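Local atomic coordinates of BIFUNCTIONAL PROTEIN Proline utilization A (PutA) (Corynebacterium freiburgense, PDB entry 5UX5), a protein that catalyses both oxidative steps from proline to glutamate, joining an FAD-dependent proline dehydrogenase and an NAD-dependent aldehyde dehydrogenase in one chain. Residues 158-163 with 705-710; 546-549 with 555-558; 716-721 with 746-751; 790-795 with 800-805; 804-809 with 813-818. All coordinates share one frame; numbering follows the deposited sequence.

Contact 1 of 5, residues 158-163 with 705-710; sequences GEAVLG and DPDLAV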
# COMPACT_ATOMS: atom_id res chain seq x y z
N GLY A 158 3.35 -17.52 -17.85
CA GLY A 158 4.78 -17.26 -17.77
C GLY A 158 5.14 -16.31 -16.65
O GLY A 158 4.39 -16.15 -15.69
N GLU A 159 6.33 -15.72 -16.79
CA GLU A 159 6.91 -14.80 -15.81
C GLU A 159 5.94 -13.66 -15.50
O GLU A 159 5.21 -13.19 -16.38
CB GLU A 159 8.24 -14.25 -16.36
CG GLU A 159 9.40 -14.03 -15.36
CD GLU A 159 10.72 -13.63 -16.05
OE1 GLU A 159 10.69 -13.06 -17.17
OE2 GLU A 159 11.80 -13.89 -15.48
N ALA A 160 5.96 -13.19 -14.26
CA ALA A 160 5.08 -12.09 -13.87
C ALA A 160 5.30 -10.90 -14.79
O ALA A 160 6.44 -10.57 -15.12
CB ALA A 160 5.33 -11.67 -12.42
N VAL A 161 4.21 -10.28 -15.22
CA VAL A 161 4.28 -9.18 -16.18
C VAL A 161 4.42 -7.89 -15.37
O VAL A 161 3.44 -7.19 -15.10
CB VAL A 161 3.09 -9.16 -17.13
CG1 VAL A 161 3.30 -8.08 -18.19
CG2 VAL A 161 2.91 -10.51 -17.78
N LEU A 162 5.67 -7.57 -15.01
CA LEU A 162 6.01 -6.36 -14.28
C LEU A 162 6.55 -5.24 -15.17
O LEU A 162 6.54 -4.08 -14.74
CB LEU A 162 7.03 -6.69 -13.19
CG LEU A 162 6.45 -7.77 -12.26
CD1 LEU A 162 7.41 -8.24 -11.18
CD2 LEU A 162 5.17 -7.29 -11.64
N GLY A 163 6.98 -5.54 -16.40
CA GLY A 163 7.53 -4.52 -17.28
C GLY A 163 7.08 -4.68 -18.72
O GLY A 163 6.45 -5.67 -19.08
N ASP A 705 9.83 -14.70 -2.81
CA ASP A 705 9.11 -14.66 -4.06
C ASP A 705 9.74 -13.53 -4.86
O ASP A 705 9.55 -12.35 -4.54
CB ASP A 705 7.61 -14.41 -3.84
CG ASP A 705 6.82 -14.45 -5.13
OD1 ASP A 705 7.29 -13.90 -6.15
OD2 ASP A 705 5.70 -15.01 -5.13
N PRO A 706 10.48 -13.85 -5.92
CA PRO A 706 11.19 -12.79 -6.65
C PRO A 706 10.27 -11.74 -7.22
O PRO A 706 10.61 -10.56 -7.23
CB PRO A 706 11.94 -13.57 -7.73
CG PRO A 706 11.22 -14.81 -7.86
CD PRO A 706 10.73 -15.17 -6.50
N ASP A 707 9.09 -12.15 -7.68
CA ASP A 707 8.19 -11.19 -8.33
C ASP A 707 7.56 -10.24 -7.32
O ASP A 707 7.60 -9.01 -7.49
CB ASP A 707 7.15 -11.94 -9.13
CG ASP A 707 7.80 -12.77 -10.20
OD1 ASP A 707 8.52 -12.19 -11.06
OD2 ASP A 707 7.66 -14.01 -10.15
N LEU A 708 7.02 -10.78 -6.24
CA LEU A 708 6.54 -9.91 -5.18
C LEU A 708 7.66 -9.02 -4.66
O LEU A 708 7.45 -7.83 -4.41
CB LEU A 708 5.92 -10.75 -4.07
CG LEU A 708 4.71 -11.53 -4.59
CD1 LEU A 708 3.98 -12.31 -3.52
CD2 LEU A 708 3.77 -10.55 -5.25
N ALA A 709 8.89 -9.55 -4.56
CA ALA A 709 9.99 -8.70 -4.10
C ALA A 709 10.26 -7.57 -5.07
O ALA A 709 10.34 -6.40 -4.66
CB ALA A 709 11.25 -9.53 -3.89
N VAL A 710 10.31 -7.87 -6.38
CA VAL A 710 10.55 -6.82 -7.38
C VAL A 710 9.48 -5.74 -7.30
O VAL A 710 9.78 -4.54 -7.33
CB VAL A 710 10.62 -7.42 -8.80
CG1 VAL A 710 10.37 -6.33 -9.83
CG2 VAL A 710 11.96 -8.07 -9.05
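Ala160 presents its methyl group to the carboxylate of Asp707, with CB 3.5 Å from CG and about as far from OD1. The aspartate reaches over from the first turn of helix 706-718, its CG lying anti to the carbonyl carbon (chi1 -61°). Ala160 CB meets the Asp707 carboxylate by van der Waals contact alone. The polar atoms of the aspartate are engaged by Arg739, which forms a salt bridge with OD2, and by Gln743, whose NE2 donates to OD1 and also to the backbone O of Ala160, so that one amide serves both sides. At Val161 the chain makes an inverse gamma turn, which directs this side chain away from the helix and Leu162 back toward it. Leu162 uses one branch: CD1 is 3.8 Å from Val710 CG1, one helical turn beyond Asp707, and equally far from Asp707 O. The helix start is fixed separately by Asp705, an N-cap residue whose OD1 accepts from Leu708 N at 3.1 Å and, more weakly, from Asp707 N. The contact thus sets a strand-to-helix loop of the proline dehydrogenase TIM barrel, between strand 151-157 and helix 164-178, against a capped helix N-terminus of the aldehyde dehydrogenase part, a domain interface of this bifunctional enzyme.

Contact 2 of 5, residues 546-549 with 555-558; sequences AGKT and PEVS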
# COMPACT_ATOMS: atom_id res chain seq x y z
N ALA A 546 2.96 20.64 -5.65
CA ALA A 546 3.90 19.65 -5.14
C ALA A 546 4.38 18.66 -6.20
O ALA A 546 5.42 18.04 -6.01
CB ALA A 546 3.28 18.88 -3.97
N GLY A 547 3.68 18.53 -7.33
CA GLY A 547 4.15 17.65 -8.38
C GLY A 547 3.97 16.16 -8.11
O GLY A 547 4.70 15.35 -8.70
N LYS A 548 3.05 15.78 -7.23
CA LYS A 548 2.77 14.38 -6.91
C LYS A 548 1.71 13.81 -7.85
O LYS A 548 0.82 14.52 -8.31
CB LYS A 548 2.30 14.26 -5.45
CG LYS A 548 3.21 15.02 -4.50
CD LYS A 548 2.92 14.73 -3.02
CE LYS A 548 3.12 13.27 -2.71
NZ LYS A 548 3.24 12.95 -1.29
N THR A 549 1.78 12.51 -8.10
CA THR A 549 0.68 11.83 -8.77
C THR A 549 -0.50 11.67 -7.82
O THR A 549 -0.36 11.79 -6.60
CB THR A 549 1.10 10.46 -9.30
OG1 THR A 549 1.42 9.58 -8.20
CG2 THR A 549 2.30 10.58 -10.25
N PRO A 555 -3.46 8.90 -0.82
CA PRO A 555 -3.30 8.35 0.54
C PRO A 555 -2.82 9.37 1.54
O PRO A 555 -3.05 9.21 2.74
CB PRO A 555 -2.25 7.24 0.37
CG PRO A 555 -2.20 6.96 -1.05
CD PRO A 555 -2.58 8.22 -1.78
N GLU A 556 -2.15 10.42 1.07
CA GLU A 556 -1.65 11.45 1.97
C GLU A 556 -2.79 12.26 2.56
O GLU A 556 -2.72 12.68 3.72
CB GLU A 556 -0.67 12.37 1.24
CG GLU A 556 0.00 13.30 2.20
CD GLU A 556 0.92 14.31 1.58
OE1 GLU A 556 1.50 14.03 0.51
OE2 GLU A 556 1.09 15.38 2.20
N VAL A 557 -3.84 12.49 1.76
CA VAL A 557 -5.03 13.15 2.28
C VAL A 557 -5.70 12.25 3.32
O VAL A 557 -6.25 12.72 4.32
CB VAL A 557 -5.97 13.53 1.12
CG1 VAL A 557 -7.31 14.07 1.66
CG2 VAL A 557 -5.28 14.55 0.23
N SER A 558 -5.65 10.94 3.09
CA SER A 558 -6.18 10.03 4.10
C SER A 558 -5.36 10.11 5.38
O SER A 558 -5.93 10.12 6.48
CB SER A 558 -6.24 8.62 3.56
OG SER A 558 -7.21 8.61 2.53
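Lys548 leaves its backbone with CG anti to the carbonyl carbon and then bends once, at chi3 (60°), which swings the ammonium group toward helix 550-574. Glu556 comes to meet it from that helix as an extended arm, CG anti to the backbone N (chi1 -172°). Together the two chains span a wide gap, since the closest CA atoms, those of this same pair, stand 10.3 Å apart. They cross at about a right angle and touch at their polar ends, where NZ of Lys548 donates to OE1 of Glu556 at 2.7 Å in a salt bridge. The donor lies nearly in line with the C-O bond of OE1. Lys548 CE follows at 3.7 Å from Glu556 OE1.

Both ends of this buried ion pair have further partners. NZ also donates to the backbone O of Asn595, and the lysine makes a cation-pi contact with Phe596; OE2 of Glu556 accepts from the backbone N atoms of Val598 and Ala599. The carboxylate is therefore gripped through both oxygens, and its charge is probably stabilised by the two amides.

Lys548 belongs to the short link between helices 535-544 and 550-574. Gly547, with positive phi, turns the chain out of the first, and Thr549 caps the second through Glu552 N. By way of Glu556 the helix pair is tied to the loop that leads from strand 580-591 into helix 599-611, a strand-to-helix loop of the aldehyde dehydrogenase Rossmann-type core, with the bound nicotinamide-adenine-dinucleotide about 13 Å from the glutamate side chain.

Contact 3 of 5, residues 716-721 with 746-751; sequences SAFGHA and DATRTL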
# COMPACT_ATOMS: atom_id res chain seq x y z
N SER A 716 8.88 0.88 -3.82
CA SER A 716 9.43 1.58 -2.66
C SER A 716 10.58 2.51 -3.03
O SER A 716 10.82 3.51 -2.34
CB SER A 716 9.93 0.61 -1.59
OG SER A 716 8.88 -0.11 -0.98
N ALA A 717 11.31 2.17 -4.11
CA ALA A 717 12.41 2.99 -4.56
C ALA A 717 11.94 4.24 -5.27
O ALA A 717 12.55 5.31 -5.13
CB ALA A 717 13.32 2.19 -5.49
N PHE A 718 10.81 4.14 -5.99
CA PHE A 718 10.50 5.09 -7.04
C PHE A 718 9.18 5.84 -6.85
O PHE A 718 8.92 6.79 -7.60
CB PHE A 718 10.54 4.38 -8.40
CG PHE A 718 11.91 3.83 -8.74
CD1 PHE A 718 13.06 4.60 -8.55
CD2 PHE A 718 12.07 2.52 -9.18
CE1 PHE A 718 14.36 4.08 -8.83
CE2 PHE A 718 13.35 1.99 -9.47
CZ PHE A 718 14.50 2.78 -9.30
N GLY A 719 8.35 5.48 -5.87
CA GLY A 719 7.19 6.31 -5.59
C GLY A 719 7.63 7.72 -5.23
O GLY A 719 8.64 7.92 -4.57
N HIS A 720 6.89 8.71 -5.73
CA HIS A 720 7.25 10.12 -5.54
C HIS A 720 8.71 10.35 -5.92
O HIS A 720 9.43 11.12 -5.29
CB HIS A 720 6.96 10.58 -4.11
CG HIS A 720 6.77 12.07 -3.96
ND1 HIS A 720 6.78 12.94 -5.03
CD2 HIS A 720 6.54 12.83 -2.86
CE1 HIS A 720 6.61 14.17 -4.60
NE2 HIS A 720 6.45 14.14 -3.29
N ALA A 721 9.16 9.63 -6.96
CA ALA A 721 10.51 9.75 -7.53
C ALA A 721 11.61 9.51 -6.50
O ALA A 721 12.70 10.04 -6.62
CB ALA A 721 10.70 11.11 -8.20
N ASP A 746 13.32 -4.76 -15.88
CA ASP A 746 12.18 -4.61 -16.76
C ASP A 746 11.13 -3.68 -16.16
O ASP A 746 10.60 -2.78 -16.83
CB ASP A 746 11.59 -5.98 -17.08
CG ASP A 746 10.53 -5.94 -18.18
OD1 ASP A 746 10.49 -4.94 -18.92
OD2 ASP A 746 9.75 -6.91 -18.32
N ALA A 747 10.82 -3.86 -14.88
CA ALA A 747 9.83 -3.01 -14.23
C ALA A 747 10.29 -1.55 -14.17
O ALA A 747 9.47 -0.64 -14.28
CB ALA A 747 9.54 -3.56 -12.84
N THR A 748 11.58 -1.32 -13.94
CA THR A 748 12.06 0.06 -13.80
C THR A 748 12.04 0.80 -15.14
O THR A 748 11.60 1.95 -15.22
CB THR A 748 13.45 0.05 -13.18
OG1 THR A 748 13.37 -0.61 -11.92
CG2 THR A 748 13.94 1.46 -12.94
N ARG A 749 12.53 0.15 -16.20
CA ARG A 749 12.44 0.76 -17.52
C ARG A 749 10.99 1.05 -17.92
O ARG A 749 10.76 1.88 -18.80
CB ARG A 749 13.11 -0.14 -18.56
CG ARG A 749 14.59 -0.40 -18.31
CD ARG A 749 15.32 -0.85 -19.61
NE ARG A 749 16.77 -1.08 -19.46
CZ ARG A 749 17.70 -0.12 -19.32
NH1 ARG A 749 17.37 1.18 -19.30
NH2 ARG A 749 18.98 -0.46 -19.21
N THR A 750 10.00 0.38 -17.31
CA THR A 750 8.59 0.57 -17.69
C THR A 750 7.91 1.76 -17.00
O THR A 750 6.88 2.23 -17.51
CB THR A 750 7.81 -0.74 -17.43
OG1 THR A 750 8.37 -1.78 -18.23
CG2 THR A 750 6.35 -0.63 -17.81
N LEU A 751 8.43 2.29 -15.91
CA LEU A 751 7.80 3.45 -15.28
C LEU A 751 7.67 4.63 -16.24
O LEU A 751 8.62 4.99 -16.93
CB LEU A 751 8.61 3.88 -14.06
CG LEU A 751 8.54 2.96 -12.86
CD1 LEU A 751 9.67 3.29 -11.92
CD2 LEU A 751 7.18 3.13 -12.18
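Phe718, the last helical residue of helix 706-718, contributes about half of the surface buried here and meets Leu751 at CD2 and Thr748 at CE2. With CG anti to the carbonyl carbon (chi1 -62°), the ring extends from the helix end toward helix 740-750. Leu751 touches the near part of the phenyl group: its CD1 lies 3.7 Å from Phe718 CD2 and almost as close to CB, at the root of the side chain. Farther out, Thr748 takes the next position, its CG2 coming to 3.6 Å from Phe718 CE2. Both aliphatic groups approach the ring obliquely, and their side chains cross that of the phenylalanine at about a right angle. One ring face is covered from within the same helix by Ala717, whose CB stands 3.7 Å above the plane, over its centre.

The hydroxyl of Thr748 also lies beside CE2, but its polar partner is the backbone O of Leu744, one turn back in helix 740-750. With OG1 engaged there and CG2 anti to the backbone N, the threonine offers the aromatic ring a methyl group. Leu751 follows directly after that helix, and both it and Phe718 rest on Met763 as well.

Polar groups of segment 746-751 work in another direction. Asp746 accepts from the backbone N atoms of Gly165 and Glu166, and Thr750 OG1, which donates to Asp746 O at 2.8 Å, is bonded to Asp164 N. Cohesion between the two helix ends is accordingly apolar and dispersive, while Asp746 and Thr750 direct hydrogen bonds to the beginning of barrel helix 164-178.

Contact 4 of 5, residues 790-795 with 800-805; sequences KPEKLN and LWSPGI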
# COMPACT_ATOMS: atom_id res chain seq x y z
N LYS A 790 20.55 3.66 -16.36
CA LYS A 790 21.18 4.96 -16.06
C LYS A 790 20.15 6.08 -16.13
O LYS A 790 19.43 6.18 -17.13
CB LYS A 790 22.34 5.25 -17.02
CG LYS A 790 23.11 6.58 -16.77
CD LYS A 790 24.19 6.85 -17.82
CE LYS A 790 24.44 8.35 -18.04
NZ LYS A 790 25.64 8.96 -17.34
N PRO A 791 20.04 6.92 -15.12
CA PRO A 791 19.02 7.98 -15.14
C PRO A 791 19.26 8.91 -16.31
O PRO A 791 20.40 9.11 -16.72
CB PRO A 791 19.23 8.71 -13.81
CG PRO A 791 20.15 7.83 -13.02
CD PRO A 791 20.95 7.05 -13.97
N GLU A 792 18.19 9.45 -16.87
CA GLU A 792 18.30 10.42 -17.94
C GLU A 792 17.58 11.70 -17.57
O GLU A 792 16.53 11.67 -16.92
CB GLU A 792 17.76 9.86 -19.25
CG GLU A 792 18.75 8.95 -19.98
CD GLU A 792 18.12 7.63 -20.43
OE1 GLU A 792 18.85 6.61 -20.45
OE2 GLU A 792 16.91 7.61 -20.75
N LYS A 793 18.17 12.84 -17.95
CA LYS A 793 17.50 14.12 -17.77
C LYS A 793 16.51 14.30 -18.92
O LYS A 793 16.88 14.16 -20.09
CB LYS A 793 18.52 15.27 -17.72
CG LYS A 793 17.92 16.57 -17.18
CD LYS A 793 18.27 17.81 -17.99
CE LYS A 793 19.54 18.43 -17.54
NZ LYS A 793 19.63 19.81 -18.09
N LEU A 794 15.23 14.53 -18.61
CA LEU A 794 14.19 14.45 -19.63
C LEU A 794 13.58 15.79 -20.02
O LEU A 794 12.75 15.82 -20.93
CB LEU A 794 13.06 13.50 -19.18
CG LEU A 794 13.44 12.08 -18.78
CD1 LEU A 794 12.22 11.31 -18.39
CD2 LEU A 794 14.15 11.36 -19.91
N ASN A 795 13.93 16.89 -19.35
CA ASN A 795 13.43 18.20 -19.74
C ASN A 795 14.49 19.23 -19.39
O ASN A 795 15.42 18.94 -18.64
CB ASN A 795 12.06 18.54 -19.12
CG ASN A 795 12.09 18.70 -17.60
OD1 ASN A 795 13.05 18.33 -16.91
ND2 ASN A 795 11.01 19.22 -17.08
N LEU A 800 12.44 16.51 -14.43
CA LEU A 800 12.01 15.19 -14.87
C LEU A 800 13.25 14.35 -15.14
O LEU A 800 13.98 14.62 -16.10
CB LEU A 800 11.15 15.32 -16.13
CG LEU A 800 9.75 15.85 -15.85
CD1 LEU A 800 8.98 16.13 -17.15
CD2 LEU A 800 9.02 14.86 -14.97
N TRP A 801 13.49 13.35 -14.29
CA TRP A 801 14.60 12.41 -14.42
C TRP A 801 14.08 10.99 -14.45
O TRP A 801 13.27 10.60 -13.60
CB TRP A 801 15.60 12.54 -13.25
CG TRP A 801 16.50 13.69 -13.38
CD1 TRP A 801 16.21 14.99 -13.11
CD2 TRP A 801 17.87 13.67 -13.83
NE1 TRP A 801 17.31 15.79 -13.37
CE2 TRP A 801 18.34 14.99 -13.81
CE3 TRP A 801 18.74 12.65 -14.24
CZ2 TRP A 801 19.64 15.33 -14.17
CZ3 TRP A 801 20.04 12.99 -14.61
CH2 TRP A 801 20.47 14.32 -14.57
N SER A 802 14.55 10.20 -15.42
CA SER A 802 14.20 8.79 -15.46
C SER A 802 14.95 8.07 -14.33
O SER A 802 15.97 8.54 -13.86
CB SER A 802 14.53 8.20 -16.85
OG SER A 802 15.76 7.48 -16.90
N PRO A 803 14.42 6.94 -13.86
CA PRO A 803 15.06 6.26 -12.71
C PRO A 803 16.33 5.56 -13.13
O PRO A 803 16.51 5.20 -14.29
CB PRO A 803 14.01 5.24 -12.27
CG PRO A 803 13.21 4.96 -13.55
CD PRO A 803 13.22 6.22 -14.35
N GLY A 804 17.19 5.30 -12.14
CA GLY A 804 18.42 4.56 -12.37
C GLY A 804 18.64 3.49 -11.32
O GLY A 804 18.06 3.52 -10.26
N ILE A 805 19.50 2.53 -11.65
CA ILE A 805 19.85 1.44 -10.73
C ILE A 805 21.37 1.21 -10.80
O ILE A 805 21.89 0.83 -11.86
CB ILE A 805 19.08 0.15 -11.05
CG1 ILE A 805 17.58 0.38 -10.94
CG2 ILE A 805 19.55 -1.01 -10.19
CD1 ILE A 805 16.80 -0.79 -11.40
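Lys793 lays the start of its side chain over the six-membered ring of Trp801, in a CH-pi contact with CB 3.8 Å from the ring centroid and 14° off the normal. The next carbon, CG, anti to the backbone N, continues across the indole to 3.7 Å from Trp801 CZ2, after which the chain bends and its ammonium end leads away. Pro791 approaches the same indole at its edge, CB 4.0 Å from Trp801 CE3, so face and rim are engaged by residues two apart in sequence. Between them, the backbone O of Glu792 accepts Ser802 N at 2.9 Å, in the carbonyl plane. Together with the bond from Leu794 N to Leu800 O, 2.8 Å, this makes Lys793 and Trp801 a non-hydrogen-bonded pair of an irregular antiparallel hairpin, whose arms continue into strands 786-787 and 804-807. Regular pairing stops at a single bridge: Glu792 N is bonded to the side-chain OG of Ser802, with Pro791 CB packed against Ser802 O. At the closed end, Leu794 and Leu800 touch CB to CB. Asn795, its CG between the backbone N and the carbonyl carbon (chi1 66°), brings OD1 to 3.1 Å from Leu800 N, the donor lying above the amide plane. Its ND2 bonds Thr799 OG1 and rests on Leu800 CD1, and the Asn795 and Leu800 side chains cross at about a right angle. Helix 772-779 covers the Trp801 and Pro791 side through Leu778.

Contact 5 of 5, residues 804-809 with 813-818; sequences GIRDNV and SWFHTH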
# COMPACT_ATOMS: atom_id res chain seq x y z
N GLY A 804 17.19 5.30 -12.14
CA GLY A 804 18.42 4.56 -12.37
C GLY A 804 18.64 3.49 -11.32
O GLY A 804 18.06 3.52 -10.26
N ILE A 805 19.50 2.53 -11.65
CA ILE A 805 19.85 1.44 -10.73
C ILE A 805 21.37 1.21 -10.80
O ILE A 805 21.89 0.83 -11.86
CB ILE A 805 19.08 0.15 -11.05
CG1 ILE A 805 17.58 0.38 -10.94
CG2 ILE A 805 19.55 -1.01 -10.19
CD1 ILE A 805 16.80 -0.79 -11.40
N ARG A 806 22.07 1.47 -9.69
CA ARG A 806 23.48 1.09 -9.51
C ARG A 806 23.61 -0.34 -9.03
O ARG A 806 22.87 -0.78 -8.13
CB ARG A 806 24.15 1.94 -8.45
CG ARG A 806 24.07 3.36 -8.67
CD ARG A 806 24.69 4.04 -7.50
NE ARG A 806 24.62 5.46 -7.77
CZ ARG A 806 25.66 6.26 -7.79
NH1 ARG A 806 26.87 5.78 -7.50
NH2 ARG A 806 25.48 7.54 -8.08
N ASP A 807 24.61 -1.04 -9.55
CA ASP A 807 24.97 -2.39 -9.16
C ASP A 807 26.33 -2.38 -8.45
O ASP A 807 27.20 -1.55 -8.73
CB ASP A 807 24.97 -3.29 -10.41
CG ASP A 807 24.85 -4.76 -10.11
OD1 ASP A 807 24.58 -5.14 -8.95
OD2 ASP A 807 24.95 -5.55 -11.08
N ASN A 808 26.51 -3.34 -7.53
CA ASN A 808 27.78 -3.55 -6.82
C ASN A 808 28.11 -2.37 -5.89
O ASN A 808 29.28 -1.99 -5.73
CB ASN A 808 28.91 -3.81 -7.81
CG ASN A 808 28.71 -5.10 -8.58
OD1 ASN A 808 28.36 -6.14 -8.00
ND2 ASN A 808 28.85 -5.04 -9.89
N VAL A 809 27.09 -1.79 -5.27
CA VAL A 809 27.30 -0.76 -4.26
C VAL A 809 27.93 -1.42 -3.04
O VAL A 809 27.36 -2.35 -2.46
CB VAL A 809 25.97 -0.07 -3.91
CG1 VAL A 809 26.10 0.75 -2.66
CG2 VAL A 809 25.54 0.82 -5.05
N SER A 813 30.83 2.59 0.95
CA SER A 813 30.90 3.47 -0.20
C SER A 813 29.99 4.67 -0.01
O SER A 813 29.12 4.71 0.87
CB SER A 813 30.49 2.71 -1.47
OG SER A 813 29.12 2.92 -1.80
N TRP A 814 30.16 5.67 -0.89
CA TRP A 814 29.40 6.90 -0.75
C TRP A 814 27.89 6.66 -0.85
O TRP A 814 27.12 7.17 -0.03
CB TRP A 814 29.86 7.94 -1.78
CG TRP A 814 29.08 9.22 -1.65
CD1 TRP A 814 29.29 10.23 -0.75
CD2 TRP A 814 27.94 9.62 -2.44
NE1 TRP A 814 28.36 11.24 -0.93
CE2 TRP A 814 27.52 10.89 -1.96
CE3 TRP A 814 27.24 9.04 -3.50
CZ2 TRP A 814 26.44 11.57 -2.51
CZ3 TRP A 814 26.16 9.72 -4.05
CH2 TRP A 814 25.77 10.97 -3.55
N PHE A 815 27.45 5.87 -1.85
CA PHE A 815 26.00 5.69 -2.03
C PHE A 815 25.36 4.84 -0.93
O PHE A 815 24.14 4.93 -0.70
CB PHE A 815 25.70 5.11 -3.43
CG PHE A 815 24.25 5.16 -3.76
CD1 PHE A 815 23.64 6.36 -4.09
CD2 PHE A 815 23.47 4.02 -3.67
CE1 PHE A 815 22.29 6.43 -4.33
CE2 PHE A 815 22.11 4.08 -3.92
CZ PHE A 815 21.52 5.28 -4.25
N HIS A 816 26.16 4.05 -0.21
CA HIS A 816 25.65 3.28 0.92
C HIS A 816 25.27 4.17 2.10
O HIS A 816 24.35 3.82 2.85
CB HIS A 816 26.70 2.25 1.33
CG HIS A 816 26.31 1.41 2.49
ND1 HIS A 816 27.24 0.90 3.37
CD2 HIS A 816 25.10 0.99 2.92
CE1 HIS A 816 26.61 0.21 4.31
NE2 HIS A 816 25.32 0.25 4.06
N THR A 817 25.92 5.33 2.26
CA THR A 817 25.79 6.12 3.49
C THR A 817 25.28 7.54 3.25
O THR A 817 25.38 8.39 4.14
CB THR A 817 27.14 6.17 4.23
OG1 THR A 817 28.10 6.94 3.50
CG2 THR A 817 27.71 4.79 4.40
N HIS A 818 24.71 7.83 2.07
CA HIS A 818 24.21 9.17 1.74
C HIS A 818 22.84 9.06 1.09
O HIS A 818 22.72 8.49 0.01
CB HIS A 818 25.17 9.88 0.79
CG HIS A 818 26.46 10.27 1.44
ND1 HIS A 818 27.45 9.35 1.73
CD2 HIS A 818 26.92 11.46 1.89
CE1 HIS A 818 28.46 9.96 2.32
NE2 HIS A 818 28.16 11.24 2.43
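Arg806 overlaps one face of the Phe815 ring with the outer part of its chain. Its CD lies 4.1 Å from the ring centroid, 18° off the normal, a CH-pi contact, and NE follows at 3.9 Å from Phe815 CD1. The guanidinium and phenyl planes are only 2° apart, but the overlap is offset toward the rim. An extended chain from CG to NE carries the group there from strand 804-807, while Phe815 meets it from a type I turn, Trp814 to Thr817, with its CG anti to the backbone N (chi1 -169°). Val809 uses both branches: CG2 packs on Phe815 CD2 at 4.1 Å, while CG1 lies 3.8 Å from the hydroxyl oxygen OG of Ser813. The turn itself is secured at Trp814 O, which accepts from Thr817 N and from ND1 of His818, the latter on a lone pair.

These segments belong to the connection from strand 804-807 to its parallel neighbour 824-830, and Phe815 rests against that second strand at Val824. The far end of Arg806 is held by polar partners: NH1 forms a salt bridge with Glu785, and NH2 donates to Gly777 O near the end of helix 772-779. Lys695 makes a cation-pi contact with the same phenyl ring. That ring therefore lies among positive groups, and the guanidinium, parallel to it and fixed at its far end, is probably stabilised further by the glutamate and by the carbonyl end of the helix.

How the contacts relate
Of the five, contact 1 is the one whose two segments come from different catalytic parts, proline dehydrogenase and aldehyde dehydrogenase. Contact 2 falls between those segments in sequence, and contacts 3, 4 and 5 come after them in turn. Contacts 1 and 3 share helix 706-718 at its two ends, with centres about 14 Å apart, and meet again where Gly163 packs on Asp746 and Thr750. Contact 3 is the hub: its His720 lies against Lys548 of contact 2, and its Phe718 and Thr748 against Pro803 and Ile805. Contacts 4 and 5 share Gly804 and Ile805, contact 4 reaching strand 804-807 from the hairpin before it and contact 5 continuing into the turn after it. Contact 3 thus connects the barrel interface with the aldehyde dehydrogenase part.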